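Polyketide synthase PksL (Bacillus subtilis, PDB 5E1V) probably dehydrates beta-hydroxyacyl intermediates through its double-hotdog dehydratase domain during assembly of the polyketide bacillaene. Local coordinates at residues M234-R239 against E254-S259; Y250-F255 against V263-N268; L171-G176 against D194-G199; A117-T122 against S222-A227; N134-D139 against I162-D167. One frame throughout, in Å; residues are numbered along the deposited sequence.

Contact 1 (M234-R239 against E254-S259); sequences MTRIKR and EFFNAS
Arg-236 meets the carboxylate of Glu-254 side-on, using NE and NH2: NH2 lies 3.0 Å from OE1 of Glu-254, and NE lies 3.2 Å from its OE2. Both acceptors sit close to the guanidinium plane, yet the two flat groups are turned 52° against each other, so the arginine nitrogens come in from above the carboxylate plane. Lys-238 approaches OE2 of Glu-254 from the other face, on the syn side, and NZ closes to 2.6 Å from it. Its chain runs extended as far as CE and bends only at chi4 (73°), which turns the ammonium group onto the acid. A water joins the same OE2 to the backbone N of Lys-238. Glu-121 and Lys-262 extend this charge network, binding NH2 of Arg-236 and OE1 of Glu-254 respectively. The strands belong to the antiparallel hairpin 232-245/248-256 of the C-terminal hotdog fold, and four backbone bonds join the pairs Met-234/Phe-256 and Arg-236/Glu-254. On the side of the sheet that carries the salt bridges, CZ of Phe-256 and CE of Lys-238 lie over opposite faces of the Arg-236 guanidinium, both near its rim. The Phe-256 ring turns its edge to O of Met-234, 3.4 Å from CD1. On the reverse side, Thr-235 runs alongside Phe-255, OG1 standing 3.4 Å from ring atom CD2 and hydrogen-bonded to Ser-196 of the central helix.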
# COMPACT_ATOMS: atom_id res chain seq x y z
N MET A 234 3.36 -13.65 1.32
CA MET A 234 4.57 -13.65 2.05
C MET A 234 5.42 -12.48 1.56
O MET A 234 5.83 -12.46 0.41
CB MET A 234 5.29 -14.99 1.86
CG MET A 234 4.49 -16.21 2.38
SD MET A 234 4.77 -16.36 4.16
CE MET A 234 3.69 -17.72 4.58
N THR A 235 5.66 -11.52 2.42
CA THR A 235 6.47 -10.35 2.03
C THR A 235 7.89 -10.34 2.61
O THR A 235 8.10 -10.32 3.85
CB THR A 235 5.83 -9.03 2.44
OG1 THR A 235 4.50 -9.00 1.93
CG2 THR A 235 6.67 -7.85 1.94
N ARG A 236 8.87 -10.20 1.72
CA ARG A 236 10.24 -10.15 2.19
C ARG A 236 10.75 -8.76 2.03
O ARG A 236 10.50 -8.10 1.02
CB ARG A 236 11.13 -11.09 1.38
CG ARG A 236 12.59 -11.00 1.84
CD ARG A 236 13.49 -11.89 1.04
NE ARG A 236 13.60 -11.47 -0.35
CZ ARG A 236 14.01 -12.30 -1.30
NH1 ARG A 236 14.40 -13.53 -0.99
NH2 ARG A 236 14.10 -11.90 -2.55
N ILE A 237 11.44 -8.30 3.06
CA ILE A 237 12.09 -7.05 3.02
C ILE A 237 13.55 -7.35 3.39
O ILE A 237 13.81 -7.87 4.49
CB ILE A 237 11.47 -6.07 4.02
CG1 ILE A 237 9.96 -5.92 3.71
CG2 ILE A 237 12.19 -4.73 3.93
CD1 ILE A 237 9.08 -5.67 4.88
N LYS A 238 14.45 -7.00 2.49
CA LYS A 238 15.88 -7.18 2.71
C LYS A 238 16.49 -5.97 3.37
O LYS A 238 16.23 -4.79 2.98
CB LYS A 238 16.59 -7.47 1.38
CG LYS A 238 16.18 -8.72 0.63
CD LYS A 238 17.23 -9.00 -0.47
CE LYS A 238 16.72 -9.83 -1.63
NZ LYS A 238 15.78 -9.08 -2.54
N ARG A 239 17.35 -6.21 4.37
CA ARG A 239 17.97 -5.06 5.06
C ARG A 239 18.72 -4.18 4.07
O ARG A 239 18.77 -2.95 4.23
CB ARG A 239 18.93 -5.54 6.21
CG ARG A 239 19.36 -4.44 7.18
CD ARG A 239 20.32 -4.99 8.21
NE ARG A 239 19.80 -6.16 8.90
CZ ARG A 239 18.84 -6.15 9.83
NH1 ARG A 239 18.25 -5.02 10.22
NH2 ARG A 239 18.45 -7.30 10.37
N GLU A 254 8.90 -7.16 -1.37
CA GLU A 254 8.86 -8.22 -2.38
C GLU A 254 7.74 -9.16 -2.02
O GLU A 254 7.75 -9.68 -0.94
CB GLU A 254 10.21 -8.95 -2.44
CG GLU A 254 11.34 -8.02 -2.79
CD GLU A 254 12.66 -8.74 -2.79
OE1 GLU A 254 12.95 -9.45 -3.81
OE2 GLU A 254 13.33 -8.64 -1.74
N PHE A 255 6.78 -9.36 -2.90
CA PHE A 255 5.64 -10.18 -2.61
C PHE A 255 5.71 -11.59 -3.20
O PHE A 255 5.91 -11.77 -4.37
CB PHE A 255 4.35 -9.49 -2.96
CG PHE A 255 4.23 -8.12 -2.34
CD1 PHE A 255 4.74 -7.00 -3.01
CD2 PHE A 255 3.58 -7.94 -1.16
CE1 PHE A 255 4.61 -5.73 -2.48
CE2 PHE A 255 3.49 -6.67 -0.61
CZ PHE A 255 3.97 -5.58 -1.27
N PHE A 256 5.46 -12.57 -2.33
CA PHE A 256 5.40 -13.97 -2.73
C PHE A 256 4.08 -14.67 -2.38
O PHE A 256 3.51 -14.44 -1.30
CB PHE A 256 6.54 -14.72 -1.99
CG PHE A 256 7.90 -14.24 -2.35
CD1 PHE A 256 8.46 -13.18 -1.70
CD2 PHE A 256 8.63 -14.88 -3.32
CE1 PHE A 256 9.69 -12.71 -2.03
CE2 PHE A 256 9.88 -14.44 -3.65
CZ PHE A 256 10.42 -13.35 -2.99
N ASN A 257 3.63 -15.57 -3.26
CA ASN A 257 2.44 -16.38 -2.95
C ASN A 257 2.75 -17.48 -1.90
O ASN A 257 3.89 -17.69 -1.50
CB ASN A 257 1.70 -16.86 -4.22
CG ASN A 257 2.50 -17.85 -5.06
OD1 ASN A 257 3.48 -18.43 -4.57
ND2 ASN A 257 2.16 -17.96 -6.36
N ALA A 258 1.71 -18.16 -1.45
CA ALA A 258 1.87 -19.13 -0.37
C ALA A 258 2.77 -20.30 -0.82
O ALA A 258 3.43 -20.94 0.01
CB ALA A 258 0.49 -19.62 0.07
N SER A 259 2.84 -20.52 -2.11
CA SER A 259 3.75 -21.50 -2.67
C SER A 259 5.22 -21.01 -2.79
O SER A 259 6.10 -21.76 -3.17
CB SER A 259 3.16 -22.03 -3.97
OG SER A 259 3.70 -21.36 -5.06
O HOH W 1 13.49 -6.30 -0.19

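Contact 2 (Y250-F255 against V263-N268); sequences YVTLEF and VAELKN
Phe-255 sets the edge of its ring against the strand 263-268, where the small side chain of Ala-264 leaves room for it: CD1 of Phe-255 lies 3.9 Å from CB of Ala-264, and CE1 reaches on to CB of Leu-266. Beside the ring, Leu-253 and Leu-266 run side by side in the same direction, CD1 of Leu-253 4.1 Å from CD2 of Leu-266. This apolar face continues toward helix 190-203, which Leu-253 and Phe-255 both touch through Ser-196. The two strands form an antiparallel hairpin of the hotdog sheet, disturbed by a classic beta bulge: Val-263 and Ala-264 both face Phe-255, whose O accepts a 2.8 Å bond from N of Val-263 and a longer one, 3.3 Å, from N of Ala-264. On the polar face, CG2 of Thr-252 fits against the extended Glu-265 side chain, 3.8 Å from its CD. OG1 of Thr-252, placed anti to its carbonyl carbon (chi1 -80°), takes an almost straight 3.0 Å bond from N of Asn-268. The Glu-254 and Glu-265 side chains run side by side, carboxylate planes 64° apart and OE1 to OE1 3.7 Å; Lys-262 bridges to both, probably easing their repulsion, and Lys-238 also holds Glu-254.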
# COMPACT_ATOMS: atom_id res chain seq x y z
N TYR A 250 13.17 4.50 3.16
CA TYR A 250 13.06 3.79 1.90
C TYR A 250 13.10 2.33 2.18
O TYR A 250 13.87 1.88 3.03
CB TYR A 250 14.25 4.11 0.97
CG TYR A 250 14.55 5.57 0.69
CD1 TYR A 250 15.21 6.36 1.64
CD2 TYR A 250 14.25 6.15 -0.53
CE1 TYR A 250 15.48 7.70 1.38
CE2 TYR A 250 14.54 7.48 -0.80
CZ TYR A 250 15.17 8.23 0.18
OH TYR A 250 15.48 9.52 -0.07
N VAL A 251 12.26 1.55 1.50
CA VAL A 251 12.27 0.12 1.62
C VAL A 251 11.81 -0.45 0.28
O VAL A 251 11.21 0.25 -0.51
CB VAL A 251 11.29 -0.40 2.68
CG1 VAL A 251 11.67 0.12 4.04
CG2 VAL A 251 9.87 0.09 2.37
N THR A 252 12.08 -1.72 0.04
CA THR A 252 11.65 -2.39 -1.17
C THR A 252 10.88 -3.61 -0.67
O THR A 252 11.40 -4.40 0.12
CB THR A 252 12.78 -2.72 -2.19
OG1 THR A 252 13.14 -1.56 -2.96
CG2 THR A 252 12.23 -3.75 -3.22
N LEU A 253 9.61 -3.74 -1.09
CA LEU A 253 8.73 -4.81 -0.63
C LEU A 253 8.61 -5.89 -1.71
O LEU A 253 8.25 -5.59 -2.83
CB LEU A 253 7.30 -4.25 -0.28
CG LEU A 253 7.13 -3.16 0.78
CD1 LEU A 253 5.65 -2.69 0.97
CD2 LEU A 253 7.81 -3.51 2.11
N GLU A 254 8.90 -7.16 -1.37
CA GLU A 254 8.86 -8.22 -2.38
C GLU A 254 7.74 -9.16 -2.02
O GLU A 254 7.75 -9.68 -0.94
CB GLU A 254 10.21 -8.95 -2.44
CG GLU A 254 11.34 -8.02 -2.79
CD GLU A 254 12.66 -8.74 -2.79
OE1 GLU A 254 12.95 -9.45 -3.81
OE2 GLU A 254 13.33 -8.64 -1.74
N PHE A 255 6.78 -9.36 -2.90
CA PHE A 255 5.64 -10.18 -2.61
C PHE A 255 5.71 -11.59 -3.20
O PHE A 255 5.91 -11.77 -4.37
CB PHE A 255 4.35 -9.49 -2.96
CG PHE A 255 4.23 -8.12 -2.34
CD1 PHE A 255 4.74 -7.00 -3.01
CD2 PHE A 255 3.58 -7.94 -1.16
CE1 PHE A 255 4.61 -5.73 -2.48
CE2 PHE A 255 3.49 -6.67 -0.61
CZ PHE A 255 3.97 -5.58 -1.27
N VAL A 263 5.72 -12.84 -6.91
CA VAL A 263 4.64 -12.32 -7.78
C VAL A 263 4.48 -10.79 -7.89
O VAL A 263 3.75 -10.34 -8.74
CB VAL A 263 3.30 -12.88 -7.39
CG1 VAL A 263 3.37 -14.38 -7.58
CG2 VAL A 263 2.91 -12.54 -5.93
N ALA A 264 5.13 -10.04 -7.02
CA ALA A 264 5.09 -8.63 -7.11
C ALA A 264 6.27 -7.95 -6.42
O ALA A 264 6.95 -8.48 -5.56
CB ALA A 264 3.73 -8.05 -6.61
N GLU A 265 6.47 -6.71 -6.76
CA GLU A 265 7.45 -5.92 -6.03
C GLU A 265 7.11 -4.46 -6.04
O GLU A 265 6.85 -3.90 -7.10
CB GLU A 265 8.85 -6.08 -6.64
CG GLU A 265 9.94 -5.31 -5.88
CD GLU A 265 11.33 -5.66 -6.42
OE1 GLU A 265 11.94 -6.62 -5.93
OE2 GLU A 265 11.78 -5.03 -7.37
N LEU A 266 7.16 -3.86 -4.85
CA LEU A 266 7.10 -2.38 -4.72
C LEU A 266 8.47 -1.86 -4.50
O LEU A 266 9.00 -2.00 -3.38
CB LEU A 266 6.20 -1.93 -3.55
CG LEU A 266 5.79 -0.48 -3.45
CD1 LEU A 266 4.95 0.02 -4.59
CD2 LEU A 266 5.02 -0.25 -2.21
N LYS A 267 9.06 -1.27 -5.52
CA LYS A 267 10.47 -0.80 -5.37
C LYS A 267 10.61 0.62 -4.83
O LYS A 267 9.96 1.55 -5.30
CB LYS A 267 11.17 -1.00 -6.72
CG LYS A 267 12.66 -0.66 -6.81
CD LYS A 267 13.21 -1.25 -8.13
CE LYS A 267 14.66 -0.84 -8.41
NZ LYS A 267 15.47 -0.92 -7.16
N ASN A 268 11.49 0.81 -3.83
CA ASN A 268 11.72 2.13 -3.19
C ASN A 268 10.44 2.83 -2.74
O ASN A 268 10.14 3.92 -3.12
CB ASN A 268 12.62 3.00 -4.04
CG ASN A 268 14.08 2.63 -3.83
OD1 ASN A 268 14.55 2.60 -2.69
ND2 ASN A 268 14.78 2.30 -4.90

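Contact 3 (L171-G176 against D194-G199); sequences LELSLG and DGSGVG
With CG anti to the carbonyl carbon in both residues, Leu-171 (chi1 -41°) and Leu-173 (chi1 -73°) send their branches from the strand toward the helix 194-199, and an extended chi2 in each carries CD1 to the helix surface. The CD1 methyl of Leu-171 rests 3.3 Å from O of Ser-196 and 3.6 Å from CA of Gly-199, while its CD2 also lies near that glycine. CD1 of Leu-173 meets the hydroxyl of the same serine and the residue before it, 3.1 Å from OG of Ser-196 and 3.9 Å from C of Gly-195. Ser-196 thus stands between the two leucines, its CB about equally far from both CD1 methyls. Its hydroxyl does not bond to segment 171-176; it is hydrogen-bonded to O of Leu-192 within the helix and to OG1 of Thr-235 on the adjoining strand, so a buried polar group is satisfied amid the apolar packing. Gly-195 and Gly-199 have no side chain, and the leucine methyls reach the helix backbone there. No hydrogen bond links the segments, and the axes of strand 171-174 and helix 194-199 pass 9.4 Å apart at 153°. Further leucine contacts reach Ile-162 and Leu-138. A long helix wrapped by a curved antiparallel sheet is the signature of the hotdog fold, here the C-terminal hotdog of a polyketide synthase dehydratase, with 190-203 as its central helix.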
# COMPACT_ATOMS: atom_id res chain seq x y z
N LEU A 171 7.45 -11.46 6.18
CA LEU A 171 6.12 -11.15 6.78
C LEU A 171 5.14 -12.14 6.27
O LEU A 171 5.00 -12.30 5.06
CB LEU A 171 5.62 -9.73 6.35
CG LEU A 171 6.66 -8.64 6.34
CD1 LEU A 171 6.07 -7.28 5.93
CD2 LEU A 171 7.24 -8.54 7.76
N GLU A 172 4.47 -12.85 7.19
CA GLU A 172 3.48 -13.86 6.84
C GLU A 172 2.17 -13.20 7.17
O GLU A 172 1.82 -13.08 8.33
CB GLU A 172 3.66 -15.14 7.72
CG GLU A 172 2.60 -16.22 7.52
CD GLU A 172 2.76 -17.44 8.47
OE1 GLU A 172 3.59 -17.43 9.40
OE2 GLU A 172 2.01 -18.39 8.26
N LEU A 173 1.48 -12.74 6.12
CA LEU A 173 0.35 -11.83 6.20
C LEU A 173 -0.89 -12.50 5.68
O LEU A 173 -0.83 -13.17 4.68
CB LEU A 173 0.64 -10.58 5.32
CG LEU A 173 1.68 -9.67 5.94
CD1 LEU A 173 2.12 -8.57 4.98
CD2 LEU A 173 1.24 -9.10 7.29
N SER A 174 -2.04 -12.30 6.31
CA SER A 174 -3.32 -12.73 5.73
C SER A 174 -4.45 -11.77 6.24
O SER A 174 -4.27 -11.05 7.16
CB SER A 174 -3.62 -14.25 5.98
OG SER A 174 -3.91 -14.51 7.35
N LEU A 175 -5.58 -11.74 5.57
CA LEU A 175 -6.74 -10.96 6.02
C LEU A 175 -7.33 -11.52 7.34
O LEU A 175 -7.38 -12.76 7.55
CB LEU A 175 -7.75 -11.01 4.92
CG LEU A 175 -7.78 -9.96 3.84
CD1 LEU A 175 -6.58 -9.01 3.67
CD2 LEU A 175 -8.44 -10.26 2.52
N GLY A 176 -7.84 -10.61 8.18
CA GLY A 176 -8.69 -11.00 9.27
C GLY A 176 -10.00 -11.48 8.74
O GLY A 176 -10.29 -11.31 7.56
N ASP A 194 -0.67 -2.51 3.10
CA ASP A 194 -0.38 -1.70 4.26
C ASP A 194 0.37 -2.51 5.36
O ASP A 194 1.33 -2.04 5.98
CB ASP A 194 -1.62 -0.95 4.76
CG ASP A 194 -1.31 -0.04 5.89
OD1 ASP A 194 -0.72 1.07 5.66
OD2 ASP A 194 -1.59 -0.49 7.04
N GLY A 195 -0.13 -3.72 5.62
CA GLY A 195 0.50 -4.62 6.61
C GLY A 195 1.97 -4.88 6.30
O GLY A 195 2.80 -5.01 7.20
N SER A 196 2.29 -4.94 5.01
CA SER A 196 3.65 -5.13 4.57
C SER A 196 4.54 -3.91 4.88
O SER A 196 5.72 -4.11 5.28
CB SER A 196 3.70 -5.46 3.08
OG SER A 196 3.08 -6.73 2.74
N GLY A 197 3.96 -2.68 4.71
CA GLY A 197 4.51 -1.38 5.14
C GLY A 197 4.74 -1.35 6.64
O GLY A 197 5.78 -0.88 7.10
N VAL A 198 3.80 -1.91 7.39
CA VAL A 198 3.96 -1.97 8.87
C VAL A 198 5.13 -2.93 9.25
O VAL A 198 5.97 -2.60 10.12
CB VAL A 198 2.64 -2.34 9.54
CG1 VAL A 198 2.79 -2.57 11.03
CG2 VAL A 198 1.66 -1.17 9.36
N GLY A 199 5.23 -4.06 8.55
CA GLY A 199 6.38 -4.97 8.71
C GLY A 199 7.71 -4.32 8.39
O GLY A 199 8.65 -4.36 9.19

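Contact 4 (A117-T122 against S222-A227); sequences AIFEET and SFSASA
Ala-117 and Phe-119, on the irregular linker that follows strand 104-112, lie against the end of strand 215-225 in the double-hotdog dehydratase fold. Close contacts between carbon and oxygen make up much of the meeting. CB of Ala-117 points toward the strand and settles between two oxygens, 3.1 Å from OG of Ser-224 and 3.3 Å from O of Ala-225. In return, O of Ala-117 lies 3.4 Å from CB of Ser-226, where the two backbones approach each other most nearly. Chi1 of Ser-224 is -175°, which sets OG anti to the backbone N and brings it up to the alanine methyl.

The aromatic contacts are made by the edge of Phe-119. CZ of Phe-119 stands 3.7 Å from O of Ser-224, its CE2 is 4.2 Å from CA of Ala-225, and its CD2 approaches the Ser-226 side chain, so the ring rim follows three successive residues, the last two of the strand and Ser-226 just beyond it. The ring also touches Lys-262 on the neighbouring strand.

Hydrogen bonds do not join the two segments directly. Polar ties to the surroundings hold the linker instead: Ala-117 pairs through its backbone with Ser-50, and Glu-121 is bonded backbone to backbone with Lys-262. The strand has its own backbone partners in Glu-265 and Lys-267. The hydroxyl of Ser-226 makes a weak hydrogen bond to O of Val-263, while in the plane of the Phe-119 ring its OG lies 3.8 Å from CD2.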
# COMPACT_ATOMS: atom_id res chain seq x y z
N ALA A 117 5.02 -8.27 -16.73
CA ALA A 117 5.64 -8.43 -15.44
C ALA A 117 5.86 -9.89 -15.21
O ALA A 117 4.90 -10.67 -15.13
CB ALA A 117 4.74 -7.84 -14.34
N ILE A 118 7.12 -10.29 -15.13
CA ILE A 118 7.49 -11.69 -14.84
C ILE A 118 8.64 -11.72 -13.81
O ILE A 118 9.50 -10.86 -13.81
CB ILE A 118 7.94 -12.48 -16.11
CG1 ILE A 118 7.01 -12.20 -17.30
CG2 ILE A 118 8.06 -13.98 -15.81
CD1 ILE A 118 7.42 -12.80 -18.65
N PHE A 119 8.60 -12.69 -12.91
CA PHE A 119 9.54 -12.86 -11.83
C PHE A 119 9.94 -14.32 -11.81
O PHE A 119 9.09 -15.19 -12.02
CB PHE A 119 8.85 -12.56 -10.50
CG PHE A 119 8.42 -11.13 -10.34
CD1 PHE A 119 9.33 -10.16 -10.05
CD2 PHE A 119 7.08 -10.77 -10.53
CE1 PHE A 119 8.93 -8.84 -9.93
CE2 PHE A 119 6.67 -9.46 -10.34
CZ PHE A 119 7.59 -8.50 -10.06
N GLU A 120 11.21 -14.57 -11.57
CA GLU A 120 11.77 -15.93 -11.49
C GLU A 120 12.11 -16.37 -10.08
O GLU A 120 12.18 -17.58 -9.79
CB GLU A 120 13.05 -15.99 -12.31
CG GLU A 120 12.82 -15.78 -13.77
CD GLU A 120 14.09 -15.58 -14.58
OE1 GLU A 120 15.21 -15.48 -14.01
OE2 GLU A 120 13.94 -15.53 -15.81
N GLU A 121 12.35 -15.41 -9.19
CA GLU A 121 12.73 -15.70 -7.81
C GLU A 121 11.74 -16.66 -7.12
O GLU A 121 10.50 -16.46 -7.19
CB GLU A 121 12.78 -14.37 -7.04
CG GLU A 121 14.08 -14.00 -6.35
CD GLU A 121 14.20 -14.57 -4.96
OE1 GLU A 121 13.48 -15.53 -4.65
OE2 GLU A 121 15.02 -14.06 -4.17
N THR A 122 12.25 -17.70 -6.44
CA THR A 122 11.38 -18.49 -5.53
C THR A 122 12.05 -18.64 -4.16
O THR A 122 13.24 -18.39 -4.01
CB THR A 122 10.96 -19.89 -6.07
OG1 THR A 122 12.12 -20.70 -6.27
CG2 THR A 122 10.20 -19.80 -7.38
N SER A 222 8.29 2.11 -8.32
CA SER A 222 7.56 1.18 -9.18
C SER A 222 6.83 0.09 -8.42
O SER A 222 7.19 -0.31 -7.31
CB SER A 222 8.49 0.45 -10.17
OG SER A 222 9.51 -0.15 -9.53
N PHE A 223 5.82 -0.39 -9.11
CA PHE A 223 5.07 -1.54 -8.72
C PHE A 223 4.83 -2.34 -9.95
O PHE A 223 4.39 -1.83 -10.97
CB PHE A 223 3.70 -1.19 -8.06
CG PHE A 223 3.02 -2.39 -7.56
CD1 PHE A 223 3.39 -2.94 -6.39
CD2 PHE A 223 2.05 -2.96 -8.26
CE1 PHE A 223 2.73 -4.06 -5.86
CE2 PHE A 223 1.37 -4.06 -7.79
CZ PHE A 223 1.74 -4.63 -6.59
N SER A 224 5.05 -3.62 -9.81
CA SER A 224 4.93 -4.58 -10.88
C SER A 224 4.38 -5.85 -10.24
O SER A 224 4.87 -6.20 -9.17
CB SER A 224 6.34 -4.88 -11.44
OG SER A 224 6.09 -5.72 -12.54
N ALA A 225 3.50 -6.54 -10.93
CA ALA A 225 2.83 -7.73 -10.42
C ALA A 225 2.42 -8.69 -11.57
O ALA A 225 1.90 -8.25 -12.62
CB ALA A 225 1.59 -7.32 -9.61
N SER A 226 2.77 -9.95 -11.40
CA SER A 226 2.40 -11.07 -12.29
C SER A 226 1.11 -11.77 -11.80
O SER A 226 0.57 -12.59 -12.49
CB SER A 226 3.56 -12.10 -12.38
OG SER A 226 3.85 -12.74 -11.12
N ALA A 227 0.65 -11.49 -10.59
CA ALA A 227 -0.57 -12.12 -10.06
C ALA A 227 -1.16 -11.21 -8.95
O ALA A 227 -0.51 -10.32 -8.39
CB ALA A 227 -0.30 -13.52 -9.52

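Contact 5 (N134-D139 against I162-D167); sequences NVVQLD and IYEEED
Leu-138 and Ile-162 form the buried inner end of this contact, their side chains meeting at about a right angle with CD1 of Leu-138 3.8 Å from CG1 of Ile-162. CG of Leu-138 lies anti to the backbone N (chi1 -160°), and the chain then turns at chi2 to bring CD1 against the isoleucine. Val-136 packs beside them, its CB 4.3 Å from CB of Ile-162, and its backbone is bonded in both directions to the same residue, N of Ile-162 to O of Val-136 being 2.6 Å. Val-141 and His-202 adjoin Val-136 and Ile-162 from two helices. Strand 134-137 is the outermost on this side of the antiparallel hotdog sheet, and here it pairs with strand 159-165. Toward the solvent atoms still lie close, but the bonding thins to one backbone bond, from N of Glu-164 to O of the exposed Asn-134 at 3.0 Å. The Glu-164 chain stretches across Val-136, so that OE1 lies 3.3 Å from CG2 of Val-136, while OE2 is bonded to His-202. On the reverse face the exposed Val-135 lies alongside Tyr-163, CG2 3.5 Å from ring atom CD1, and the tyrosine hydroxyl is hydrogen-bonded to Glu-172.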
# COMPACT_ATOMS: atom_id res chain seq x y z
N ASN A 134 14.37 -14.68 15.57
CA ASN A 134 13.23 -14.34 16.42
C ASN A 134 11.97 -14.21 15.58
O ASN A 134 12.05 -13.79 14.41
CB ASN A 134 13.47 -13.02 17.14
CG ASN A 134 14.26 -13.20 18.43
OD1 ASN A 134 13.70 -13.08 19.51
ND2 ASN A 134 15.54 -13.53 18.31
N VAL A 135 10.84 -14.59 16.18
CA VAL A 135 9.49 -14.34 15.63
C VAL A 135 8.73 -13.24 16.43
O VAL A 135 8.53 -13.32 17.65
CB VAL A 135 8.71 -15.67 15.54
CG1 VAL A 135 7.25 -15.49 15.17
CG2 VAL A 135 9.40 -16.59 14.54
N VAL A 136 8.33 -12.18 15.74
CA VAL A 136 7.49 -11.17 16.33
C VAL A 136 6.05 -11.39 15.80
O VAL A 136 5.82 -11.40 14.59
CB VAL A 136 8.01 -9.74 16.02
CG1 VAL A 136 7.16 -8.68 16.74
CG2 VAL A 136 9.47 -9.60 16.41
N GLN A 137 5.09 -11.59 16.71
CA GLN A 137 3.69 -11.60 16.29
C GLN A 137 3.28 -10.17 15.84
O GLN A 137 3.68 -9.16 16.40
CB GLN A 137 2.77 -12.18 17.38
CG GLN A 137 1.54 -12.95 16.85
CD GLN A 137 1.86 -14.30 16.19
OE1 GLN A 137 2.84 -14.98 16.53
NE2 GLN A 137 1.02 -14.70 15.22
N LEU A 138 2.49 -10.10 14.79
CA LEU A 138 2.16 -8.85 14.20
C LEU A 138 1.27 -7.99 15.12
O LEU A 138 1.40 -6.75 15.16
CB LEU A 138 1.52 -9.10 12.83
CG LEU A 138 1.56 -7.87 11.90
CD1 LEU A 138 2.97 -7.62 11.35
CD2 LEU A 138 0.61 -8.01 10.72
N ASP A 139 0.41 -8.60 15.90
CA ASP A 139 -0.31 -7.79 16.90
C ASP A 139 0.57 -6.93 17.77
O ASP A 139 0.17 -5.82 18.19
CB ASP A 139 -1.08 -8.67 17.82
CG ASP A 139 -2.23 -9.26 17.17
OD1 ASP A 139 -2.76 -8.60 16.25
OD2 ASP A 139 -2.62 -10.36 17.62
N ILE A 162 6.18 -11.83 12.03
CA ILE A 162 7.37 -11.40 11.37
C ILE A 162 8.54 -12.32 11.77
O ILE A 162 8.95 -12.34 12.95
CB ILE A 162 7.70 -9.96 11.76
CG1 ILE A 162 6.54 -8.97 11.43
CG2 ILE A 162 9.02 -9.55 11.09
CD1 ILE A 162 6.86 -7.55 11.86
N TYR A 163 9.12 -12.98 10.76
CA TYR A 163 10.35 -13.80 10.88
C TYR A 163 11.56 -12.96 10.61
O TYR A 163 11.80 -12.58 9.46
CB TYR A 163 10.33 -14.93 9.86
CG TYR A 163 9.15 -15.82 10.04
CD1 TYR A 163 9.10 -16.75 11.07
CD2 TYR A 163 8.04 -15.73 9.18
CE1 TYR A 163 8.00 -17.58 11.24
CE2 TYR A 163 6.94 -16.56 9.34
CZ TYR A 163 6.91 -17.48 10.37
OH TYR A 163 5.81 -18.31 10.54
N GLU A 164 12.30 -12.67 11.69
CA GLU A 164 13.48 -11.80 11.68
C GLU A 164 14.81 -12.58 11.54
O GLU A 164 14.98 -13.66 12.14
CB GLU A 164 13.57 -11.01 12.99
CG GLU A 164 12.34 -10.21 13.39
CD GLU A 164 12.48 -9.61 14.78
OE1 GLU A 164 12.61 -10.41 15.74
OE2 GLU A 164 12.44 -8.36 14.90
N GLU A 165 15.74 -12.01 10.77
CA GLU A 165 17.12 -12.48 10.79
C GLU A 165 18.10 -11.37 10.38
O GLU A 165 17.69 -10.29 9.97
CB GLU A 165 17.28 -13.73 9.94
CG GLU A 165 16.90 -13.56 8.48
CD GLU A 165 17.73 -14.46 7.60
OE1 GLU A 165 18.97 -14.26 7.55
OE2 GLU A 165 17.14 -15.36 6.96
N GLU A 166 19.41 -11.63 10.49
CA GLU A 166 20.38 -10.54 10.33
C GLU A 166 20.07 -9.83 9.02
O GLU A 166 20.15 -8.61 8.96
CB GLU A 166 21.86 -11.01 10.33
N ASP A 167 19.69 -10.59 8.01
CA ASP A 167 19.62 -10.11 6.65
C ASP A 167 18.28 -9.47 6.22
O ASP A 167 18.21 -8.83 5.18
CB ASP A 167 20.00 -11.24 5.70
CG ASP A 167 21.53 -11.41 5.59
OD1 ASP A 167 22.28 -10.77 6.37
OD2 ASP A 167 21.97 -12.18 4.71

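In the fold
From the N terminus, contact 4 opens first: its linker, after strand 104-112, meets the end of strand 215-225 about a hundred residues later. Nested inside that long loop are contact 5, which pairs the outermost strand 134-137 with 159-165, and then contact 3, which sets strand 168-174 against the central helix. After contact 4 has closed, contact 1 forms the hairpin 232-245/248-256, and contact 2 starts on that second strand to close the next hairpin with 262-273. Strand 262-273 neighbours 215-225, bringing contact 2 against contact 4. Thr-235 joins contacts 1 and 3 through Ser-196, and Glu-172 joins contacts 3 and 5 through Tyr-163.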